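Local coordinates for extracellular solute-binding protein family 1 (Pseudothermotoga lettingae, PDB 5CI5), which probably serves as the extracellular solute-binding component of an ABC sugar transporter and binds alpha-D-tagatopyranose, at residues 80-85 / 302-307; 26-31 / 63-68. All coordinates share one frame; numbering follows the deposited sequence.

Contact 1: residues 80-85 / 302-307; sequences DLAFAD and ALVIPS. With T6T (alpha-D-tagatopyranose), chain C.
An antiparallel strand pairing joins A82 and A84 of 81-85 to V304 and A302 of 302-304, a buried contact in the mixed sheet that also contains strand 25-30. Two hydrogen-bonded pairs, A82 with V304 and A84 with A302, flank the non-hydrogen-bonded pair F83 with L303. Each hydrogen-bonded pair exchanges two backbone bonds; the straightest runs from A302 N to A84 O at 2.7 Å, with an angle of 173° at the hydrogen.

In this type 2 periplasmic-binding-protein fold, a strand from late in the sequence enters the sheet antiparallel to 81-85, whose last residue, D85, reaches the sugar.

Side chains alternate between the faces. On one, the two V304 methyls divide their contacts, CG1 at 3.8 Å from A84 CB and CG2 near A82 CB; helix 62-75 lies against A82 here. On the other, F83 and L303 run side by side, with L303 CD2 3.5 Å from F83 CE1. L81 CG stands anti to its backbone N (chi1 -168°), which brings L81 CD1 to 3.7 Å from I305 CG1, against helix 312-322.

The D85 carboxylate takes two bonds from the tagatopyranose, O4 giving to D85 OD1 at 2.6 Å and O5 to D85 OD2 at 2.7 Å; G87 N is a further donor to OD1.

Contact 2: residues 26-31 / 63-68; sequences TIWIGG and DTYYDK
Strand 26-30 and helix 63-68 run at 142° to one another, 9.5 Å apart at their axes, and their backbones come nearest at G30 and Y65, whose CA atoms are 6.3 Å apart. Y65 fills that gap. With CG anti to the backbone N (chi1 180°), its ring extends from the helix to the strand and lays one face over G30: the G30 CA lies 3.9 Å from the ring centroid, 18° off the normal, a CH-pi contact. A side chain at G30 would collide with this ring, since a CB built there falls 2.3 Å from Y65 CD2.

W28 meets the far end of the tyrosine. Its CB is 3.8 Å from Y65 OH, and W28 CE3 lies at the edge of the phenol ring, 4.3 Å from Y65 CE1. The indole's own rim, at W28 CZ3, comes 4.1 Å from K68 O. F60 of the adjoining strand 55-60 packs against both aromatic rings.

The phenol OH is hydrogen-bonded to F83 O on strand 81-85. Were Y65 replaced by an alanine, that carbonyl would probably lose this partner and a gap would open over G30. With no hydrogen bond between 26-31 and 63-68, aromatic surface and the bare glycine CA hold strand and helix together, while the tyrosine's polar end secures the helix to the next strand.

In the fold
From the N terminus, strand 25-30 leads through helix 37-51 and strand 55-60 to helix 62-75, where contact 2 closes a loop of 31 residues. The next strand, 81-85, starts contact 1, which waits for 216 further residues before 302-307 returns to the sheet. The two closures therefore follow in series, neither nested nor crossed. Their centres lie about 10 Å apart, and both contacts reach the same sheet, in which 81-85 sits between 25-30, parallel to it, and 298-304, antiparallel. D80 OD2 meets T26 N at 2.8 Å and, with the tyrosine bond, ties strand 25-30 and helix 62-75 to strand 81-85, which in turn carries the late strand 298-304.

Contact 1: residues 80-85 / 302-307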
loop_
_atom_site.group_PDB
_atom_site.type_symbol
_atom_site.label_atom_id
_atom_site.label_comp_id
_atom_site.label_asym_id
_atom_site.label_seq_id
_atom_site.Cartn_x
_atom_site.Cartn_y
_atom_site.Cartn_z
ATOM N N ASP A 80 11.516 5.560 18.946
ATOM C CA ASP A 80 11.541 7.012 18.908
ATOM C C ASP A 80 11.044 7.542 17.565
ATOM O O ASP A 80 10.519 8.648 17.498
ATOM C CB ASP A 80 12.949 7.513 19.167
ATOM C CG ASP A 80 13.490 7.007 20.482
ATOM O OD1 ASP A 80 12.803 7.219 21.489
ATOM O OD2 ASP A 80 14.568 6.377 20.510
ATOM N N LEU A 81 11.241 6.755 16.503
ATOM C CA LEU A 81 10.762 7.074 15.158
ATOM C C LEU A 81 10.204 5.792 14.568
ATOM O O LEU A 81 10.840 4.757 14.678
ATOM C CB LEU A 81 11.891 7.627 14.275
ATOM C CG LEU A 81 11.457 8.267 12.959
ATOM C CD1 LEU A 81 10.646 9.515 13.158
ATOM C CD2 LEU A 81 12.713 8.556 12.101
ATOM N N ALA A 82 8.994 5.841 14.005
ATOM C CA ALA A 82 8.318 4.626 13.521
ATOM C C ALA A 82 7.677 4.861 12.181
ATOM O O ALA A 82 7.108 5.912 11.941
ATOM C CB ALA A 82 7.222 4.148 14.498
ATOM N N PHE A 83 7.774 3.858 11.321
ATOM C CA PHE A 83 6.957 3.784 10.131
ATOM C C PHE A 83 5.486 3.651 10.521
ATOM O O PHE A 83 5.148 2.886 11.414
ATOM C CB PHE A 83 7.384 2.591 9.281
ATOM C CG PHE A 83 8.377 2.936 8.202
ATOM C CD1 PHE A 83 9.588 3.556 8.500
ATOM C CD2 PHE A 83 8.093 2.624 6.872
ATOM C CE1 PHE A 83 10.480 3.882 7.490
ATOM C CE2 PHE A 83 8.972 2.950 5.871
ATOM C CZ PHE A 83 10.168 3.579 6.173
ATOM N N ALA A 84 4.625 4.372 9.815
ATOM C CA ALA A 84 3.178 4.254 10.001
ATOM C C ALA A 84 2.531 4.368 8.624
ATOM O O ALA A 84 2.876 5.249 7.820
ATOM C CB ALA A 84 2.637 5.311 10.951
ATOM N N ASP A 85 1.614 3.464 8.344
ATOM C CA ASP A 85 0.917 3.405 7.044
ATOM C C ASP A 85 0.119 4.691 6.777
ATOM O O ASP A 85 -0.599 5.184 7.629
ATOM C CB ASP A 85 0.021 2.161 7.040
ATOM C CG ASP A 85 -0.356 1.697 5.670
ATOM O OD1 ASP A 85 -0.623 2.540 4.773
ATOM O OD2 ASP A 85 -0.393 0.455 5.488
ATOM N N ALA A 302 4.524 6.916 6.419
ATOM C CA ALA A 302 5.030 8.115 7.074
ATOM C C ALA A 302 5.940 7.744 8.234
ATOM O O ALA A 302 5.872 6.635 8.763
ATOM C CB ALA A 302 3.883 8.989 7.595
ATOM N N LEU A 303 6.793 8.689 8.601
ATOM C CA LEU A 303 7.598 8.622 9.801
ATOM C C LEU A 303 6.878 9.394 10.910
ATOM O O LEU A 303 6.484 10.541 10.716
ATOM C CB LEU A 303 8.992 9.202 9.569
ATOM C CG LEU A 303 9.736 8.595 8.398
ATOM C CD1 LEU A 303 10.991 9.399 8.086
ATOM C CD2 LEU A 303 10.096 7.159 8.700
ATOM N N VAL A 304 6.686 8.740 12.049
ATOM C CA VAL A 304 6.001 9.359 13.194
ATOM C C VAL A 304 6.875 9.252 14.442
ATOM O O VAL A 304 7.715 8.376 14.537
ATOM C CB VAL A 304 4.609 8.735 13.487
ATOM C CG1 VAL A 304 3.767 8.756 12.221
ATOM C CG2 VAL A 304 4.718 7.321 14.040
ATOM N N ILE A 305 6.656 10.169 15.378
ATOM C CA ILE A 305 7.398 10.230 16.638
ATOM C C ILE A 305 6.424 10.043 17.782
ATOM O O ILE A 305 5.552 10.884 17.968
ATOM C CB ILE A 305 8.120 11.576 16.785
ATOM C CG1 ILE A 305 9.149 11.746 15.662
ATOM C CG2 ILE A 305 8.788 11.686 18.161
ATOM C CD1 ILE A 305 9.734 13.123 15.592
ATOM N N PRO A 306 6.562 8.957 18.557
ATOM C CA PRO A 306 5.621 8.759 19.655
ATOM C C PRO A 306 5.738 9.873 20.699
ATOM O O PRO A 306 6.835 10.328 21.007
ATOM C CB PRO A 306 6.029 7.391 20.234
ATOM C CG PRO A 306 6.671 6.692 19.074
ATOM C CD PRO A 306 7.460 7.795 18.412
ATOM N N SER A 307 4.591 10.284 21.241
ATOM C CA SER A 307 4.551 11.316 22.251
ATOM C C SER A 307 5.275 10.864 23.528
ATOM O O SER A 307 5.693 11.699 24.333
ATOM C CB SER A 307 3.098 11.656 22.546
ATOM O OG SER A 307 2.441 10.484 22.998
HETATM O O3 T6T C . 0.659 0.920 -0.170
HETATM C C3 T6T C . 1.391 0.620 1.013
HETATM C C4 T6T C . 0.443 0.698 2.209
HETATM O O4 T6T C . -0.215 1.972 2.229
HETATM C C5 T6T C . -0.559 -0.429 2.087
HETATM O O5 T6T C . -1.467 -0.406 3.191
HETATM C C6 T6T C . 0.161 -1.770 1.997
HETATM O O6 T6T C . 1.014 -1.763 0.854
HETATM C C2 T6T C . 2.010 -0.736 0.888
HETATM O O2 T6T C . 2.888 -0.964 1.997
HETATM C C1 T6T C . 2.829 -0.862 -0.415
HETATM O O1 T6T C . 3.794 0.115 -0.561
#

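Contact 2: residues 26-31 / 63-68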
loop_
_atom_site.group_PDB
_atom_site.type_symbol
_atom_site.label_atom_id
_atom_site.label_comp_id
_atom_site.label_asym_id
_atom_site.label_seq_id
_atom_site.Cartn_x
_atom_site.Cartn_y
_atom_site.Cartn_z
ATOM N N THR A 26 15.924 4.891 18.508
ATOM C CA THR A 26 15.405 3.652 17.952
ATOM C C THR A 26 14.450 3.964 16.809
ATOM O O THR A 26 13.502 4.747 17.008
ATOM C CB THR A 26 14.663 2.821 19.028
ATOM O OG1 THR A 26 15.569 2.518 20.095
ATOM C CG2 THR A 26 14.113 1.516 18.478
ATOM N N ILE A 27 14.673 3.339 15.639
ATOM C CA ILE A 27 13.748 3.433 14.515
ATOM C C ILE A 27 13.131 2.071 14.206
ATOM O O ILE A 27 13.821 1.071 14.156
ATOM C CB ILE A 27 14.424 4.028 13.244
ATOM C CG1 ILE A 27 13.404 4.213 12.108
ATOM C CG2 ILE A 27 15.609 3.194 12.759
ATOM C CD1 ILE A 27 13.944 4.953 10.871
ATOM N N TRP A 28 11.815 2.051 14.009
ATOM C CA TRP A 28 11.109 0.869 13.546
ATOM C C TRP A 28 10.694 1.064 12.111
ATOM O O TRP A 28 9.951 2.009 11.808
ATOM C CB TRP A 28 9.878 0.601 14.395
ATOM C CG TRP A 28 10.206 0.052 15.732
ATOM C CD1 TRP A 28 11.449 -0.056 16.300
ATOM C CD2 TRP A 28 9.281 -0.503 16.673
ATOM N NE1 TRP A 28 11.347 -0.644 17.553
ATOM C CE2 TRP A 28 10.030 -0.931 17.794
ATOM C CE3 TRP A 28 7.893 -0.688 16.677
ATOM C CZ2 TRP A 28 9.429 -1.517 18.906
ATOM C CZ3 TRP A 28 7.309 -1.278 17.785
ATOM C CH2 TRP A 28 8.068 -1.684 18.873
ATOM N N ILE A 29 11.144 0.155 11.246
ATOM C CA ILE A 29 10.834 0.194 9.826
ATOM C C ILE A 29 9.949 -0.996 9.528
ATOM O O ILE A 29 10.293 -2.136 9.836
ATOM C CB ILE A 29 12.098 0.157 8.969
ATOM C CG1 ILE A 29 13.030 1.294 9.383
ATOM C CG2 ILE A 29 11.757 0.260 7.479
ATOM C CD1 ILE A 29 14.414 1.233 8.809
ATOM N N GLY A 30 8.790 -0.702 8.953
ATOM C CA GLY A 30 7.782 -1.710 8.733
ATOM C C GLY A 30 7.208 -1.718 7.336
ATOM O O GLY A 30 7.214 -0.712 6.631
ATOM N N GLY A 31 6.721 -2.887 6.942
ATOM C CA GLY A 31 6.083 -3.051 5.657
ATOM C C GLY A 31 7.024 -3.704 4.687
ATOM O O GLY A 31 8.131 -4.127 5.042
ATOM N N ASP A 63 2.579 -7.918 7.584
ATOM C CA ASP A 63 1.305 -8.534 7.935
ATOM C C ASP A 63 1.008 -8.456 9.441
ATOM O O ASP A 63 -0.159 -8.517 9.835
ATOM C CB ASP A 63 1.270 -9.988 7.476
ATOM C CG ASP A 63 1.218 -10.137 5.958
ATOM O OD1 ASP A 63 1.264 -9.131 5.232
ATOM O OD2 ASP A 63 1.123 -11.292 5.483
ATOM N N THR A 64 2.038 -8.311 10.263
ATOM C CA THR A 64 1.828 -8.210 11.714
ATOM C C THR A 64 2.297 -6.886 12.296
ATOM O O THR A 64 2.294 -6.712 13.525
ATOM C CB THR A 64 2.538 -9.353 12.486
ATOM O OG1 THR A 64 3.948 -9.311 12.264
ATOM C CG2 THR A 64 2.004 -10.692 12.041
ATOM N N TYR A 65 2.658 -5.928 11.441
ATOM C CA TYR A 65 3.297 -4.726 11.960
ATOM C C TYR A 65 2.310 -3.817 12.717
ATOM O O TYR A 65 2.674 -3.259 13.752
ATOM C CB TYR A 65 3.997 -3.956 10.834
ATOM C CG TYR A 65 4.687 -2.676 11.290
ATOM C CD1 TYR A 65 5.497 -2.666 12.421
ATOM C CD2 TYR A 65 4.530 -1.479 10.585
ATOM C CE1 TYR A 65 6.146 -1.506 12.833
ATOM C CE2 TYR A 65 5.180 -0.298 10.998
ATOM C CZ TYR A 65 5.961 -0.321 12.134
ATOM O OH TYR A 65 6.602 0.810 12.570
ATOM N N TYR A 66 1.075 -3.680 12.246
ATOM C CA TYR A 66 0.113 -2.808 12.930
ATOM C C TYR A 66 -0.062 -3.239 14.382
ATOM O O TYR A 66 0.009 -2.438 15.300
ATOM C CB TYR A 66 -1.239 -2.824 12.226
ATOM C CG TYR A 66 -2.270 -1.919 12.869
ATOM C CD1 TYR A 66 -2.173 -0.534 12.749
ATOM C CD2 TYR A 66 -3.335 -2.433 13.600
ATOM C CE1 TYR A 66 -3.131 0.303 13.328
ATOM C CE2 TYR A 66 -4.286 -1.596 14.190
ATOM C CZ TYR A 66 -4.174 -0.233 14.059
ATOM O OH TYR A 66 -5.133 0.579 14.655
ATOM N N ASP A 67 -0.292 -4.528 14.572
ATOM C CA ASP A 67 -0.539 -5.042 15.912
ATOM C C ASP A 67 0.670 -4.839 16.820
ATOM O O ASP A 67 0.507 -4.482 17.984
ATOM C CB ASP A 67 -0.923 -6.514 15.848
ATOM C CG ASP A 67 -2.314 -6.726 15.259
ATOM O OD1 ASP A 67 -3.143 -5.780 15.283
ATOM O OD2 ASP A 67 -2.575 -7.836 14.760
ATOM N N LYS A 68 1.874 -5.046 16.298
ATOM C CA LYS A 68 3.076 -4.797 17.095
ATOM C C LYS A 68 3.249 -3.320 17.443
ATOM O O LYS A 68 3.643 -2.965 18.571
ATOM C CB LYS A 68 4.304 -5.305 16.350
ATOM C CG LYS A 68 4.335 -6.827 16.240
ATOM C CD LYS A 68 5.550 -7.306 15.443
ATOM C CE LYS A 68 5.835 -8.793 15.688
ATOM N NZ LYS A 68 4.703 -9.632 15.270
#